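Local coordinates for large adhesion protein (Lap) involved in biofilm formation (Marinobacter hydrocarbonoclasticus, PDB 6XI3) that probably serves as a bacterial adhesin in biofilm formation, its tandem Ig-like beta-sandwich repeats joined through calcium sites into a long extender, at residues D121-V131 and N142-V150; T243-S251 and A298-V306. All blocks are in the same frame, centred on the assembly; numbering follows the deposited sequence.

Both contacts lie at calcium junctions between successive beta-sandwich repeats, so they sample one design at two places along an extended chain. In interaction 1 the linker and first hairpin of a repeat supply Asp-121, Thr-123 and Asp-149 to the metal; in interaction 2 the matching aspartate, Asp-246, meets the turn that brings Asn-302. Between them they represent four of the five ligand positions; the fifth is Asp-95 in one site and Asp-192 in the other. The centres of interactions 1 and 2 are about 37 Å apart and their nearest atoms about 14 Å, so they do not touch. Val-306 of interaction 2 borders a bound EDTA molecule, which occupies a pocket distinct from the calcium site.

Interaction 1 of 2, residues D121-V131 and N142-V150; sequences DATAGDLTVSV and NLSGTTTDV. With CA (calcium ion), chain E.
The carboxylates of Asp-121 and Asp-149 meet at one calcium ion, each through a single oxygen: Asp-121 OD1 lies 2.3 Å and Asp-149 OD2 2.1 Å from the metal. The carbonyl O of Thr-123 and a water join them, and Asp-95 and Asn-205 complete the site. The other oxygen of Asp-149, OD1, pairs with Arg-204, which probably helps fix the turn of the carboxylate. With its CG anti to the backbone N (chi1 -155°), Asp-149 reaches back over the linker, and its CB rests 3.8 Å from CA of Gly-125. Nearby the methyls of Thr-123 and Thr-148 touch, CG2 to CG2 3.5 Å, with the two side chains roughly perpendicular.

Beyond the metal the segments form an antiparallel ladder. Asp-126 with Thr-148 and Ser-130 with Ser-144 are hydrogen-bonded pairs; Ser-130 N donates to Ser-144 O at 2.9 Å. Their polar side chains share one face, where a water bridges the two serine hydroxyls. The other face is mainly apolar: Leu-127 CD1 lies 4.0 Å from Thr-147 CG2, and Val-131 CG2 is 3.9 Å from Leu-143 CD2.

These strands are the hairpin of an Ig-like sandwich. Strand 126-135 lies at one edge of its sheet, and strand 140-148 runs between it and strand 180-186. Leu-127 and Leu-143 pack on strand 193-202 of the facing sheet, and Leu-127 also reaches Val-209 of strand 208-217.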
loop_
_atom_site.group_PDB
_atom_site.type_symbol
_atom_site.label_atom_id
_atom_site.label_comp_id
_atom_site.label_asym_id
_atom_site.label_seq_id
_atom_site.Cartn_x
_atom_site.Cartn_y
_atom_site.Cartn_z
ATOM N N ASP A 121 -34.897 0.813 -30.449
ATOM C CA ASP A 121 -33.627 1.310 -29.856
ATOM C C ASP A 121 -33.541 2.813 -30.099
ATOM O O ASP A 121 -32.798 3.238 -30.974
ATOM C CB ASP A 121 -32.424 0.528 -30.365
ATOM C CG ASP A 121 -31.130 0.866 -29.613
ATOM O OD1 ASP A 121 -31.170 1.552 -28.549
ATOM O OD2 ASP A 121 -30.116 0.400 -30.068
ATOM N N ALA A 122 -34.409 3.531 -29.404
ATOM C CA ALA A 122 -34.568 4.985 -29.450
ATOM C C ALA A 122 -33.657 5.616 -28.402
ATOM O O ALA A 122 -33.484 6.807 -28.513
ATOM C CB ALA A 122 -36.006 5.363 -29.194
ATOM N N THR A 123 -33.164 4.865 -27.406
ATOM C CA THR A 123 -32.354 5.445 -26.287
ATOM C C THR A 123 -31.004 4.716 -26.164
ATOM O O THR A 123 -30.992 3.472 -26.061
ATOM C CB THR A 123 -33.155 5.444 -24.979
ATOM O OG1 THR A 123 -34.414 6.067 -25.213
ATOM C CG2 THR A 123 -32.475 6.199 -23.859
ATOM N N ALA A 124 -29.894 5.462 -26.193
ATOM C CA ALA A 124 -28.531 4.920 -25.998
ATOM C C ALA A 124 -28.404 4.483 -24.534
ATOM O O ALA A 124 -28.763 5.270 -23.660
ATOM C CB ALA A 124 -27.465 5.941 -26.366
ATOM N N GLY A 125 -27.971 3.248 -24.289
ATOM C CA GLY A 125 -27.725 2.747 -22.931
ATOM C C GLY A 125 -26.468 3.395 -22.363
ATOM O O GLY A 125 -25.512 3.605 -23.145
ATOM N N ASP A 126 -26.483 3.728 -21.078
ATOM C CA ASP A 126 -25.314 4.369 -20.414
ATOM C C ASP A 126 -25.380 4.054 -18.926
ATOM O O ASP A 126 -26.474 3.776 -18.408
ATOM C CB ASP A 126 -25.298 5.879 -20.697
ATOM C CG ASP A 126 -23.939 6.553 -20.541
ATOM O OD1 ASP A 126 -22.931 5.864 -20.688
ATOM O OD2 ASP A 126 -23.915 7.762 -20.264
ATOM N N LEU A 127 -24.234 4.093 -18.246
ATOM C CA LEU A 127 -24.205 3.971 -16.772
ATOM C C LEU A 127 -23.096 4.896 -16.273
ATOM O O LEU A 127 -22.096 4.992 -16.964
ATOM C CB LEU A 127 -23.963 2.507 -16.386
ATOM C CG LEU A 127 -23.910 2.223 -14.882
ATOM C CD1 LEU A 127 -24.434 0.830 -14.565
ATOM C CD2 LEU A 127 -22.481 2.371 -14.344
ATOM N N THR A 128 -23.325 5.541 -15.130
ATOM C CA THR A 128 -22.301 6.294 -14.371
ATOM C C THR A 128 -22.226 5.660 -12.983
ATOM O O THR A 128 -23.259 5.109 -12.505
ATOM C CB THR A 128 -22.599 7.799 -14.305
ATOM O OG1 THR A 128 -23.727 7.998 -13.446
ATOM C CG2 THR A 128 -22.837 8.425 -15.670
ATOM N N VAL A 129 -21.041 5.691 -12.386
ATOM C CA VAL A 129 -20.884 5.396 -10.940
ATOM C C VAL A 129 -19.974 6.461 -10.326
ATOM O O VAL A 129 -19.061 6.933 -11.007
ATOM C CB VAL A 129 -20.328 3.998 -10.689
ATOM C CG1 VAL A 129 -18.883 3.871 -11.146
ATOM C CG2 VAL A 129 -20.486 3.659 -9.216
ATOM N N SER A 130 -20.240 6.840 -9.089
ATOM C CA SER A 130 -19.426 7.875 -8.420
ATOM C C SER A 130 -19.324 7.559 -6.931
ATOM O O SER A 130 -20.326 7.114 -6.320
ATOM C CB SER A 130 -19.953 9.256 -8.730
ATOM O OG SER A 130 -20.791 9.722 -7.704
ATOM N N VAL A 131 -18.118 7.717 -6.393
ATOM C CA VAL A 131 -17.874 7.533 -4.947
ATOM C C VAL A 131 -18.337 8.792 -4.233
ATOM O O VAL A 131 -17.848 9.865 -4.532
ATOM C CB VAL A 131 -16.406 7.224 -4.650
ATOM C CG1 VAL A 131 -16.169 7.185 -3.147
ATOM C CG2 VAL A 131 -16.019 5.917 -5.290
ATOM N N ASN A 142 -19.848 4.989 0.502
ATOM C CA ASN A 142 -21.141 5.393 -0.107
ATOM C C ASN A 142 -20.903 5.590 -1.603
ATOM O O ASN A 142 -19.932 6.313 -1.961
ATOM C CB ASN A 142 -21.696 6.663 0.548
ATOM C CG ASN A 142 -21.966 6.500 2.027
ATOM O OD1 ASN A 142 -21.926 5.384 2.564
ATOM N ND2 ASN A 142 -22.242 7.608 2.702
ATOM N N LEU A 143 -21.732 4.951 -2.423
ATOM C CA LEU A 143 -21.663 4.943 -3.907
ATOM C C LEU A 143 -23.018 5.419 -4.397
ATOM O O LEU A 143 -24.030 5.075 -3.769
ATOM C CB LEU A 143 -21.478 3.521 -4.456
ATOM C CG LEU A 143 -20.221 2.767 -4.049
ATOM C CD1 LEU A 143 -20.272 1.335 -4.532
ATOM C CD2 LEU A 143 -18.968 3.447 -4.578
ATOM N N SER A 144 -23.060 6.036 -5.558
ATOM C CA SER A 144 -24.342 6.332 -6.221
ATOM C C SER A 144 -24.058 6.331 -7.713
ATOM O O SER A 144 -22.886 6.291 -8.070
ATOM C CB SER A 144 -24.942 7.618 -5.731
ATOM O OG SER A 144 -24.265 8.724 -6.291
ATOM N N GLY A 145 -25.104 6.318 -8.529
ATOM C CA GLY A 145 -24.931 6.412 -9.975
ATOM C C GLY A 145 -26.245 6.627 -10.680
ATOM O O GLY A 145 -27.286 6.746 -10.021
ATOM N N THR A 146 -26.154 6.637 -11.996
ATOM C CA THR A 146 -27.251 6.957 -12.927
ATOM C C THR A 146 -27.194 5.869 -13.974
ATOM O O THR A 146 -26.104 5.309 -14.168
ATOM C CB THR A 146 -27.104 8.343 -13.585
ATOM O OG1 THR A 146 -25.917 8.319 -14.383
ATOM C CG2 THR A 146 -27.033 9.470 -12.588
ATOM N N THR A 147 -28.314 5.618 -14.639
ATOM C CA THR A 147 -28.322 4.773 -15.846
ATOM C C THR A 147 -29.215 5.429 -16.882
ATOM O O THR A 147 -30.060 6.226 -16.499
ATOM C CB THR A 147 -28.790 3.343 -15.521
ATOM O OG1 THR A 147 -30.149 3.386 -15.095
ATOM C CG2 THR A 147 -27.922 2.700 -14.462
ATOM N N THR A 148 -29.065 4.994 -18.124
ATOM C CA THR A 148 -29.941 5.346 -19.258
ATOM C C THR A 148 -30.288 4.040 -19.973
ATOM O O THR A 148 -29.375 3.252 -20.231
ATOM C CB THR A 148 -29.226 6.340 -20.191
ATOM O OG1 THR A 148 -28.855 7.465 -19.401
ATOM C CG2 THR A 148 -30.089 6.808 -21.337
ATOM N N ASP A 149 -31.568 3.833 -20.292
ATOM C CA ASP A 149 -32.067 2.618 -20.977
ATOM C C ASP A 149 -31.765 1.333 -20.190
ATOM O O ASP A 149 -31.636 0.282 -20.806
ATOM C CB ASP A 149 -31.492 2.469 -22.385
ATOM C CG ASP A 149 -32.431 1.626 -23.253
ATOM O OD1 ASP A 149 -33.602 1.572 -22.873
ATOM O OD2 ASP A 149 -31.963 1.000 -24.233
ATOM N N VAL A 150 -31.687 1.402 -18.872
ATOM C CA VAL A 150 -31.647 0.201 -17.991
ATOM C C VAL A 150 -32.968 0.139 -17.226
ATOM O O VAL A 150 -33.340 1.160 -16.641
ATOM C CB VAL A 150 -30.458 0.266 -17.015
ATOM C CG1 VAL A 150 -30.449 -0.938 -16.068
ATOM C CG2 VAL A 150 -29.156 0.394 -17.774
HETATM CA CA CA E . -31.495 1.279 -26.311
HETATM O O HOH W 1 -29.188 0.719 -26.072
HETATM O O HOH W 2 -22.404 9.662 -4.968
#

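Interaction 2 of 2, residues T243-S251 and A298-V306; sequences TTTDVALNS and AQDRNGNAV. With CA (calcium ion), chain D.
Arg-301 and Asp-246 form a salt bridge, NH1 to OD1 at 3.2 Å, the oxygen lying practically in the guanidinium plane while being met on its anti side, with the two flat groups turned 43° apart. The arginine chain is extended from CG to NE, so its methylenes run past the aspartate before the guanidinium spreads over the backbone at Val-247 and Ala-248; Ala-248 N sits over its centre. Ala-248 suits this spot, its small side chain leaving the backbone open to the flat group.

Each segment gives the metal one ligand: Asp-246 OD2 from just after strand 237-245, Asn-302 OD1 from the type I turn Asp-300 to Gly-303. They bind calcium at 2.3 Å (Asp-246 OD2) and 2.2 Å (Asn-302 OD1), their side chains crossing at about a right angle. Phe-217 O takes up the amide ND2 of Asn-302, while Asp-192, Asp-218 and Thr-220 complete the protein ligands.

Among the backbone and second-shell bonds, Arg-301 N donates to Asp-246 O at 2.9 Å. Asp-300 OD1 accepts from Asn-302 N, making an Asx turn, and from Asn-304 N on the opposite face of the carboxylate. Its OD2 receives Asn-304 ND2 through the syn lone pair, and also a calcium-bound water at 2.8 Å. Another water links Ala-248 N to Gln-299 O.

Apolar contact lies beneath: Val-247 CG2 meets Val-306 CG2 at 4.1 Å, and Val-247 CG1 faces Ala-298 CB at 4.3 Å.

Asp-246 thus divides its carboxylate between metal and arginine, and Asp-300 holds the Asn-302 turn as a second-shell residue. Calcium and Arg-301 would be expected to stabilise the charged form of Asp-246, so that one carboxylate ties the calcium site to the Arg-301 turn.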
loop_
_atom_site.group_PDB
_atom_site.type_symbol
_atom_site.label_atom_id
_atom_site.label_comp_id
_atom_site.label_asym_id
_atom_site.label_seq_id
_atom_site.Cartn_x
_atom_site.Cartn_y
_atom_site.Cartn_z
ATOM N N THR A 243 8.488 -5.517 13.014
ATOM C CA THR A 243 7.051 -5.620 12.679
ATOM C C THR A 243 6.712 -4.411 11.823
ATOM O O THR A 243 7.441 -3.396 11.884
ATOM C CB THR A 243 6.148 -5.649 13.927
ATOM O OG1 THR A 243 6.236 -4.366 14.551
ATOM C CG2 THR A 243 6.528 -6.716 14.926
ATOM N N THR A 244 5.619 -4.506 11.075
ATOM C CA THR A 244 5.072 -3.359 10.347
ATOM C C THR A 244 3.551 -3.396 10.440
ATOM O O THR A 244 3.001 -4.470 10.616
ATOM C CB THR A 244 5.549 -3.327 8.888
ATOM O OG1 THR A 244 5.086 -4.495 8.209
ATOM C CG2 THR A 244 7.050 -3.189 8.784
ATOM N N THR A 245 2.937 -2.243 10.263
ATOM C CA THR A 245 1.482 -2.101 10.003
ATOM C C THR A 245 1.307 -1.337 8.691
ATOM O O THR A 245 2.020 -0.311 8.452
ATOM C CB THR A 245 0.811 -1.440 11.223
ATOM O OG1 THR A 245 1.297 -2.104 12.392
ATOM C CG2 THR A 245 -0.702 -1.523 11.204
ATOM N N ASP A 246 0.367 -1.783 7.866
ATOM C CA ASP A 246 0.016 -1.132 6.584
ATOM C C ASP A 246 1.226 -1.111 5.640
ATOM O O ASP A 246 1.322 -0.184 4.798
ATOM C CB ASP A 246 -0.549 0.282 6.763
ATOM C CG ASP A 246 -1.383 0.673 5.547
ATOM O OD1 ASP A 246 -1.927 -0.254 4.915
ATOM O OD2 ASP A 246 -1.400 1.878 5.177
ATOM N N VAL A 247 2.109 -2.107 5.733
ATOM C CA VAL A 247 3.207 -2.257 4.742
ATOM C C VAL A 247 2.947 -3.516 3.916
ATOM O O VAL A 247 2.789 -4.619 4.515
ATOM C CB VAL A 247 4.578 -2.259 5.433
ATOM C CG1 VAL A 247 5.707 -2.575 4.475
ATOM C CG2 VAL A 247 4.815 -0.923 6.111
ATOM N N ALA A 248 2.909 -3.337 2.593
ATOM C CA ALA A 248 2.512 -4.387 1.628
ATOM C C ALA A 248 3.531 -5.525 1.661
ATOM O O ALA A 248 4.728 -5.267 1.903
ATOM C CB ALA A 248 2.346 -3.830 0.231
ATOM N N LEU A 249 3.033 -6.731 1.377
ATOM C CA LEU A 249 3.799 -7.982 1.213
ATOM C C LEU A 249 4.961 -7.702 0.266
ATOM O O LEU A 249 4.715 -7.037 -0.748
ATOM C CB LEU A 249 2.846 -9.034 0.640
ATOM C CG LEU A 249 3.462 -10.382 0.304
ATOM C CD1 LEU A 249 3.911 -11.055 1.578
ATOM C CD2 LEU A 249 2.464 -11.257 -0.459
ATOM N N ASN A 250 6.169 -8.159 0.623
ATOM C CA ASN A 250 7.403 -8.068 -0.203
ATOM C C ASN A 250 7.951 -6.651 -0.277
ATOM O O ASN A 250 8.957 -6.468 -0.986
ATOM C CB ASN A 250 7.172 -8.594 -1.625
ATOM C CG ASN A 250 6.831 -10.065 -1.597
ATOM O OD1 ASN A 250 7.148 -10.755 -0.629
ATOM N ND2 ASN A 250 6.178 -10.554 -2.635
ATOM N N SER A 251 7.382 -5.682 0.440
ATOM C CA SER A 251 7.988 -4.327 0.519
ATOM C C SER A 251 9.409 -4.453 1.081
ATOM O O SER A 251 9.659 -5.294 1.949
ATOM C CB SER A 251 7.187 -3.360 1.347
ATOM O OG SER A 251 5.881 -3.295 0.857
ATOM N N ALA A 298 10.681 1.638 5.803
ATOM C CA ALA A 298 9.890 1.038 4.716
ATOM C C ALA A 298 8.904 2.092 4.239
ATOM O O ALA A 298 8.900 3.206 4.805
ATOM C CB ALA A 298 9.189 -0.196 5.221
ATOM N N GLN A 299 8.091 1.735 3.266
ATOM C CA GLN A 299 7.066 2.627 2.707
ATOM C C GLN A 299 5.703 1.962 2.934
ATOM O O GLN A 299 5.548 0.780 2.543
ATOM C CB GLN A 299 7.327 2.893 1.218
ATOM C CG GLN A 299 6.222 3.773 0.662
ATOM C CD GLN A 299 6.496 4.471 -0.641
ATOM O OE1 GLN A 299 5.945 4.086 -1.673
ATOM N NE2 GLN A 299 7.285 5.531 -0.577
ATOM N N ASP A 300 4.765 2.665 3.566
ATOM C CA ASP A 300 3.411 2.104 3.843
ATOM C C ASP A 300 2.579 2.189 2.561
ATOM O O ASP A 300 3.053 2.690 1.582
ATOM C CB ASP A 300 2.761 2.760 5.059
ATOM C CG ASP A 300 2.188 4.163 4.905
ATOM O OD1 ASP A 300 2.057 4.658 3.764
ATOM O OD2 ASP A 300 1.892 4.757 5.962
ATOM N N ARG A 301 1.374 1.674 2.590
ATOM C CA ARG A 301 0.524 1.574 1.382
ATOM C C ARG A 301 0.065 2.948 0.883
ATOM O O ARG A 301 -0.386 3.017 -0.268
ATOM C CB ARG A 301 -0.666 0.693 1.729
ATOM C CG ARG A 301 -0.312 -0.777 1.832
ATOM C CD ARG A 301 -1.556 -1.647 1.692
ATOM N NE ARG A 301 -1.263 -3.080 1.754
ATOM C CZ ARG A 301 -1.185 -3.798 2.868
ATOM N NH1 ARG A 301 -1.401 -3.250 4.050
ATOM N NH2 ARG A 301 -0.951 -5.089 2.798
ATOM N N ASN A 302 0.087 3.984 1.724
ATOM C CA ASN A 302 -0.345 5.338 1.298
ATOM C C ASN A 302 0.882 6.195 0.973
ATOM O O ASN A 302 0.728 7.419 0.945
ATOM C CB ASN A 302 -1.243 5.963 2.367
ATOM C CG ASN A 302 -2.532 5.190 2.538
ATOM O OD1 ASN A 302 -2.644 4.425 3.491
ATOM N ND2 ASN A 302 -3.474 5.356 1.603
ATOM N N GLY A 303 2.059 5.581 0.765
ATOM C CA GLY A 303 3.264 6.280 0.280
ATOM C C GLY A 303 4.053 6.953 1.398
ATOM O O GLY A 303 4.860 7.782 1.073
ATOM N N ASN A 304 3.816 6.638 2.676
ATOM C CA ASN A 304 4.575 7.261 3.789
ATOM C C ASN A 304 5.788 6.396 4.150
ATOM O O ASN A 304 5.641 5.173 4.265
ATOM C CB ASN A 304 3.724 7.449 5.039
ATOM C CG ASN A 304 2.466 8.242 4.757
ATOM O OD1 ASN A 304 2.554 9.404 4.379
ATOM N ND2 ASN A 304 1.307 7.614 4.922
ATOM N N ALA A 305 6.933 7.025 4.404
ATOM C CA ALA A 305 8.083 6.352 5.054
ATOM C C ALA A 305 7.717 6.089 6.509
ATOM O O ALA A 305 7.264 7.005 7.178
ATOM C CB ALA A 305 9.339 7.184 4.932
ATOM N N VAL A 306 7.860 4.856 6.969
ATOM C CA VAL A 306 7.694 4.495 8.399
ATOM C C VAL A 306 9.035 3.952 8.879
ATOM O O VAL A 306 9.671 3.179 8.130
ATOM C CB VAL A 306 6.572 3.484 8.597
ATOM C CG1 VAL A 306 5.228 4.173 8.405
ATOM C CG2 VAL A 306 6.736 2.287 7.669
HETATM CA CA CA D . -2.696 3.693 5.590
HETATM O O HOH W 3 3.463 -0.695 1.609
HETATM O O HOH W 4 -0.037 -6.402 0.430
HETATM O O HOH W 5 -0.845 5.001 6.282
#